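Local coordinates for protein phosphoglycolate phosphatase (Thermoplasma acidophilum, PDB 1KYT) that hydrolyses 2-phosphoglycolate to glycolate and phosphate with the help of magnesium, and less efficiently releases phosphate from inorganic pyrophosphate, at residues 87-92 / 145-150; 171-176 / 190-195. The protein carries 1 engineered substitution. One frame throughout, in Å; residues are numbered along the deposited sequence.

Contact 1: residues 87-92 / 145-150; sequences EGTNKF and WHLMNR
T89 and F92, one turn apart on helix 87-96, pack onto L147 of strand 144-149, the central strand of the three-stranded antiparallel sheet in what is probably the alpha/beta cap of this HAD-type phosphatase. The short segments run at 135° to each other, their axes 8.5 Å apart at closest approach. L147 carries the contact from the strand. Its CG lies anti to the backbone N (chi1 176°), which sends the branched end toward the helix, where L147 CD2 enters the angle between the two helix residues. On the threonine side L147 CD2 is 3.4 Å from T89 O and 3.6 Å from T89 CB. On the other side L147 CD2 lies 3.5 Å from F92 CD2. The F92 side chain crosses that of L147 at about a right angle, meeting the methyl group obliquely. T89 and L147 instead pass one another head to tail, with T89 CG2 3.8 Å from L147 CG and 3.5 Å from L147 O. The threonine hydroxyl is engaged elsewhere: OG1 hydrogen-bonds to N86 O, just ahead of the helix, and to T115 OG1 on the neighbouring strand 115-117, so T89 offers the strand mainly its carbon side. Beyond this contact, F92 is flanked by E130 and A131 of helix 124-133, while I138 of strand 136-141 touches L147. With an alanine in place of L147, T89 and F92 would probably lose their shared neighbour, leaving a gap between helix and sheet and the phenyl ring freer to shift. Selenomethionine M148 points away from the helix, on the side of the magnesium-binding G46. The chemistry thus divides by sheet face: van der Waals packing, with methyl groups against carbonyl oxygens as well as carbon, joins helix to strand, while the other face is turned toward the metal site.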
loop_
_atom_site.group_PDB
_atom_site.type_symbol
_atom_site.label_atom_id
_atom_site.label_comp_id
_atom_site.label_asym_id
_atom_site.label_seq_id
_atom_site.Cartn_x
_atom_site.Cartn_y
_atom_site.Cartn_z
ATOM N N GLU A 87 -11.751 7.946 -17.691
ATOM C CA GLU A 87 -12.768 7.442 -18.612
ATOM C C GLU A 87 -13.707 6.439 -17.946
ATOM O O GLU A 87 -14.918 6.480 -18.149
ATOM C CB GLU A 87 -12.097 6.798 -19.834
ATOM C CG GLU A 87 -11.333 7.778 -20.715
ATOM C CD GLU A 87 -12.199 8.935 -21.176
ATOM O OE1 GLU A 87 -13.314 8.676 -21.672
ATOM O OE2 GLU A 87 -11.768 10.101 -21.046
ATOM N N GLY A 88 -13.138 5.549 -17.138
ATOM C CA GLY A 88 -13.943 4.539 -16.460
ATOM C C GLY A 88 -14.674 5.063 -15.238
ATOM O O GLY A 88 -15.860 4.810 -15.039
ATOM N N THR A 89 -13.970 5.797 -14.384
ATOM C CA THR A 89 -14.642 6.329 -13.221
ATOM C C THR A 89 -15.778 7.268 -13.659
ATOM O O THR A 89 -16.851 7.239 -13.081
ATOM C CB THR A 89 -13.664 7.062 -12.303
ATOM O OG1 THR A 89 -12.924 8.034 -13.062
ATOM C CG2 THR A 89 -12.714 6.071 -11.656
ATOM N N ASN A 90 -15.554 8.072 -14.702
ATOM C CA ASN A 90 -16.603 8.974 -15.164
ATOM C C ASN A 90 -17.831 8.207 -15.636
ATOM O O ASN A 90 -18.960 8.628 -15.394
ATOM C CB ASN A 90 -16.100 9.907 -16.289
ATOM C CG ASN A 90 -15.367 11.144 -15.755
ATOM O OD1 ASN A 90 -15.445 11.470 -14.575
ATOM N ND2 ASN A 90 -14.661 11.840 -16.638
ATOM N N LYS A 91 -17.609 7.072 -16.287
ATOM C CA LYS A 91 -18.700 6.242 -16.788
ATOM C C LYS A 91 -19.475 5.603 -15.637
ATOM O O LYS A 91 -20.695 5.434 -15.706
ATOM C CB LYS A 91 -18.160 5.138 -17.700
ATOM C CG LYS A 91 -19.210 4.093 -18.073
ATOM C CD LYS A 91 -18.629 2.972 -18.921
ATOM C CE LYS A 91 -19.683 1.913 -19.232
ATOM N NZ LYS A 91 -20.883 2.495 -19.894
ATOM N N PHE A 92 -18.755 5.232 -14.586
ATOM C CA PHE A 92 -19.378 4.623 -13.421
ATOM C C PHE A 92 -20.310 5.649 -12.794
ATOM O O PHE A 92 -21.422 5.326 -12.392
ATOM C CB PHE A 92 -18.307 4.204 -12.411
ATOM C CG PHE A 92 -18.856 3.515 -11.185
ATOM C CD1 PHE A 92 -19.140 2.154 -11.201
ATOM C CD2 PHE A 92 -19.074 4.228 -10.012
ATOM C CE1 PHE A 92 -19.631 1.512 -10.057
ATOM C CE2 PHE A 92 -19.564 3.595 -8.861
ATOM C CZ PHE A 92 -19.841 2.237 -8.886
ATOM N N TRP A 145 -16.242 13.101 -1.900
ATOM C CA TRP A 145 -15.924 11.699 -2.016
ATOM C C TRP A 145 -15.124 11.630 -3.306
ATOM O O TRP A 145 -15.251 12.503 -4.164
ATOM C CB TRP A 145 -17.184 10.857 -2.200
ATOM C CG TRP A 145 -17.961 10.669 -0.975
ATOM C CD1 TRP A 145 -18.921 11.497 -0.459
ATOM C CD2 TRP A 145 -17.844 9.574 -0.072
ATOM N NE1 TRP A 145 -19.409 10.975 0.712
ATOM C CE2 TRP A 145 -18.764 9.796 0.975
ATOM C CE3 TRP A 145 -17.048 8.423 -0.044
ATOM C CZ2 TRP A 145 -18.911 8.905 2.043
ATOM C CZ3 TRP A 145 -17.197 7.537 1.020
ATOM C CH2 TRP A 145 -18.120 7.788 2.047
ATOM N N HIS A 146 -14.315 10.593 -3.433
ATOM C CA HIS A 146 -13.501 10.380 -4.612
ATOM C C HIS A 146 -13.604 8.921 -5.049
ATOM O O HIS A 146 -13.477 8.018 -4.217
ATOM C CB HIS A 146 -12.046 10.689 -4.308
ATOM C CG HIS A 146 -11.810 12.077 -3.826
ATOM N ND1 HIS A 146 -12.058 12.460 -2.526
ATOM C CD2 HIS A 146 -11.306 13.166 -4.453
ATOM C CE1 HIS A 146 -11.708 13.724 -2.372
ATOM N NE2 HIS A 146 -11.249 14.173 -3.525
ATOM N N LEU A 147 -13.872 8.723 -6.345
ATOM C CA LEU A 147 -13.981 7.425 -6.991
ATOM C C LEU A 147 -12.662 7.263 -7.706
ATOM O O LEU A 147 -12.358 7.963 -8.688
ATOM C CB LEU A 147 -15.117 7.409 -8.003
ATOM C CG LEU A 147 -15.252 6.107 -8.816
ATOM C CD1 LEU A 147 -15.621 4.953 -7.888
ATOM C CD2 LEU A 147 -16.296 6.279 -9.899
HETATM N N MSE A 148 -11.871 6.325 -7.227
HETATM C CA MSE A 148 -10.545 6.163 -7.765
HETATM C C MSE A 148 -10.195 4.780 -8.255
HETATM O O MSE A 148 -10.881 3.800 -7.954
HETATM C CB MSE A 148 -9.563 6.583 -6.680
HETATM C CG MSE A 148 -10.025 7.807 -5.904
HETATM SE SE MSE A 148 -8.989 9.300 -6.397
HETATM C CE MSE A 148 -10.313 10.645 -6.643
ATOM N N ASN A 149 -9.125 4.717 -9.036
ATOM C CA ASN A 149 -8.632 3.449 -9.541
ATOM C C ASN A 149 -7.849 2.833 -8.388
ATOM O O ASN A 149 -7.173 3.549 -7.644
ATOM C CB ASN A 149 -7.718 3.679 -10.738
ATOM C CG ASN A 149 -8.487 4.063 -11.977
ATOM O OD1 ASN A 149 -9.193 3.242 -12.539
ATOM N ND2 ASN A 149 -8.371 5.321 -12.396
ATOM N N ARG A 150 -7.966 1.519 -8.220
ATOM C CA ARG A 150 -7.255 0.813 -7.166
ATOM C C ARG A 150 -5.753 1.096 -7.282
ATOM O O ARG A 150 -5.181 1.002 -8.365
ATOM C CB ARG A 150 -7.523 -0.692 -7.277
ATOM C CG ARG A 150 -6.703 -1.565 -6.339
ATOM C CD ARG A 150 -7.089 -1.409 -4.864
ATOM N NE ARG A 150 -8.412 -1.961 -4.573
ATOM C CZ ARG A 150 -8.851 -2.261 -3.357
ATOM N NH1 ARG A 150 -8.081 -2.069 -2.289
ATOM N NH2 ARG A 150 -10.070 -2.761 -3.205
#

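Contact 2: residues 171-176 / 190-195; sequences EILVIG and RKACPA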
loop_
_atom_site.group_PDB
_atom_site.type_symbol
_atom_site.label_atom_id
_atom_site.label_comp_id
_atom_site.label_asym_id
_atom_site.label_seq_id
_atom_site.Cartn_x
_atom_site.Cartn_y
_atom_site.Cartn_z
ATOM N N GLU A 171 14.537 9.122 4.502
ATOM C CA GLU A 171 14.900 10.509 4.236
ATOM C C GLU A 171 13.603 11.255 3.933
ATOM O O GLU A 171 13.604 12.455 3.674
ATOM C CB GLU A 171 15.842 10.603 3.035
ATOM C CG GLU A 171 17.198 9.967 3.278
ATOM C CD GLU A 171 18.104 10.058 2.075
ATOM O OE1 GLU A 171 17.778 9.468 1.024
ATOM O OE2 GLU A 171 19.148 10.729 2.180
ATOM N N ILE A 172 12.496 10.523 3.971
ATOM C CA ILE A 172 11.187 11.088 3.674
ATOM C C ILE A 172 10.322 11.131 4.916
ATOM O O ILE A 172 10.259 10.163 5.677
ATOM C CB ILE A 172 10.430 10.257 2.609
ATOM C CG1 ILE A 172 11.141 10.355 1.258
ATOM C CG2 ILE A 172 8.955 10.732 2.504
ATOM C CD1 ILE A 172 10.576 9.399 0.239
ATOM N N LEU A 173 9.682 12.278 5.120
ATOM C CA LEU A 173 8.771 12.474 6.237
ATOM C C LEU A 173 7.367 12.650 5.650
ATOM O O LEU A 173 7.185 13.393 4.681
ATOM C CB LEU A 173 9.159 13.733 7.020
ATOM C CG LEU A 173 8.121 14.294 7.996
ATOM C CD1 LEU A 173 7.782 13.243 9.054
ATOM C CD2 LEU A 173 8.661 15.570 8.637
ATOM N N VAL A 174 6.381 11.954 6.207
ATOM C CA VAL A 174 5.010 12.121 5.729
ATOM C C VAL A 174 4.152 12.669 6.857
ATOM O O VAL A 174 4.293 12.249 8.009
ATOM C CB VAL A 174 4.378 10.792 5.236
ATOM C CG1 VAL A 174 5.138 10.271 4.027
ATOM C CG2 VAL A 174 4.352 9.787 6.351
ATOM N N ILE A 175 3.296 13.627 6.526
ATOM C CA ILE A 175 2.386 14.230 7.490
ATOM C C ILE A 175 0.947 14.006 7.004
ATOM O O ILE A 175 0.572 14.393 5.894
ATOM C CB ILE A 175 2.688 15.738 7.672
ATOM C CG1 ILE A 175 4.136 15.905 8.154
ATOM C CG2 ILE A 175 1.734 16.366 8.680
ATOM C CD1 ILE A 175 4.640 17.339 8.182
ATOM N N GLY A 176 0.159 13.350 7.855
ATOM C CA GLY A 176 -1.217 13.045 7.542
ATOM C C GLY A 176 -2.093 13.094 8.779
ATOM O O GLY A 176 -1.658 13.511 9.862
ATOM N N ARG A 190 9.425 8.271 7.460
ATOM C CA ARG A 190 9.334 8.877 8.782
ATOM C C ARG A 190 7.907 9.429 8.822
ATOM O O ARG A 190 7.378 9.869 7.799
ATOM C CB ARG A 190 10.341 10.012 8.950
ATOM C CG ARG A 190 10.638 10.338 10.405
ATOM C CD ARG A 190 11.470 9.234 11.053
ATOM N NE ARG A 190 12.792 9.117 10.438
ATOM C CZ ARG A 190 13.780 9.990 10.618
ATOM N NH1 ARG A 190 13.600 11.039 11.400
ATOM N NH2 ARG A 190 14.941 9.828 9.999
ATOM N N LYS A 191 7.296 9.416 10.004
ATOM C CA LYS A 191 5.907 9.842 10.154
ATOM C C LYS A 191 5.629 10.803 11.295
ATOM O O LYS A 191 6.188 10.663 12.388
ATOM C CB LYS A 191 5.041 8.601 10.366
ATOM C CG LYS A 191 5.125 7.570 9.265
ATOM C CD LYS A 191 4.475 6.275 9.718
ATOM C CE LYS A 191 5.462 5.147 9.745
ATOM N NZ LYS A 191 5.821 4.752 8.365
ATOM N N ALA A 192 4.731 11.750 11.048
ATOM C CA ALA A 192 4.326 12.716 12.059
ATOM C C ALA A 192 2.862 13.026 11.817
ATOM O O ALA A 192 2.391 12.973 10.676
ATOM C CB ALA A 192 5.158 13.982 11.969
ATOM N N CYS A 193 2.140 13.328 12.889
ATOM C CA CYS A 193 0.717 13.636 12.788
ATOM C C CYS A 193 0.275 14.672 13.823
ATOM O O CYS A 193 1.008 14.976 14.759
ATOM C CB CYS A 193 -0.096 12.355 12.963
ATOM S SG CYS A 193 0.070 11.610 14.587
ATOM N N PRO A 194 -0.927 15.247 13.649
ATOM C CA PRO A 194 -1.461 16.253 14.579
ATOM C C PRO A 194 -2.139 15.628 15.803
ATOM O O PRO A 194 -2.353 14.409 15.858
ATOM C CB PRO A 194 -2.428 17.045 13.709
ATOM C CG PRO A 194 -2.993 15.968 12.784
ATOM C CD PRO A 194 -1.728 15.186 12.410
ATOM N N ALA A 195 -2.496 16.469 16.766
ATOM C CA ALA A 195 -3.119 15.999 17.998
ATOM C C ALA A 195 -4.485 15.387 17.784
ATOM O O ALA A 195 -4.929 14.579 18.598
ATOM C CB ALA A 195 -3.216 17.143 19.010
#
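R190 N donates to I172 O over 2.7 Å, a bond running nearly straight out from the carbonyl (C=O...N angle 164°), and opens the parallel ladder between strands 172-175 and 190-193. V174 then serves as the double link: V174 N binds R190 O at 2.8 Å, approaching 26° out of the carbonyl plane, and V174 O accepts A192 N at 3.1 Å. R190 O also receives a CA-H...O contact from L173 CA, as A192 O does from I175 CA. Side chains alternate across the sheet. On one face L173 CD1, carried over by a CG anti to the backbone N (chi1 165°), reaches A192 CB at 4.0 Å. On the other, V174 and K191 run alongside one another in the same direction, with V174 CG2 3.7 Å from K191 CG. The lysine's amine goes on to F185 O and V189 O, whereas the R190 guanidinium forms a salt bridge with D170. Past the last bridge G176 O sits 3.1 Å from P194 CD, and the two segments are still close as they leave the sheet, near the magnesium ligands D177 and D181. The pair belongs to a beta-alpha-beta unit with helix 182-185 in the connection, within the Rossmann-like HAD core. L173 and I175 bond through their backbones to strand 7-11, which bears the nucleophile D11; I220 of helix 215-223 covers L173, I175 and A192, and helix 199-204 packs against C193.

In the fold
Both contacts are largely buried, but they belong to different parts of the fold and share no helix or strand. Their centres lie 28 Å apart, with the middle of the chain between them, and their nearest atoms are about 14 Å apart. Both segments of contact 1 come earlier in the sequence than those of contact 2. Contact 1 seats a helix on a small antiparallel sheet through side-chain packing, whereas contact 2 joins neighbouring parallel strands of the large catalytic sheet through backbone hydrogen bonds, with apolar packing on one face and a valine beside a lysine's methylenes on the other. Contact 2 runs out next to magnesium ligands; contact 1 looks toward the metal region only from its strand's far face.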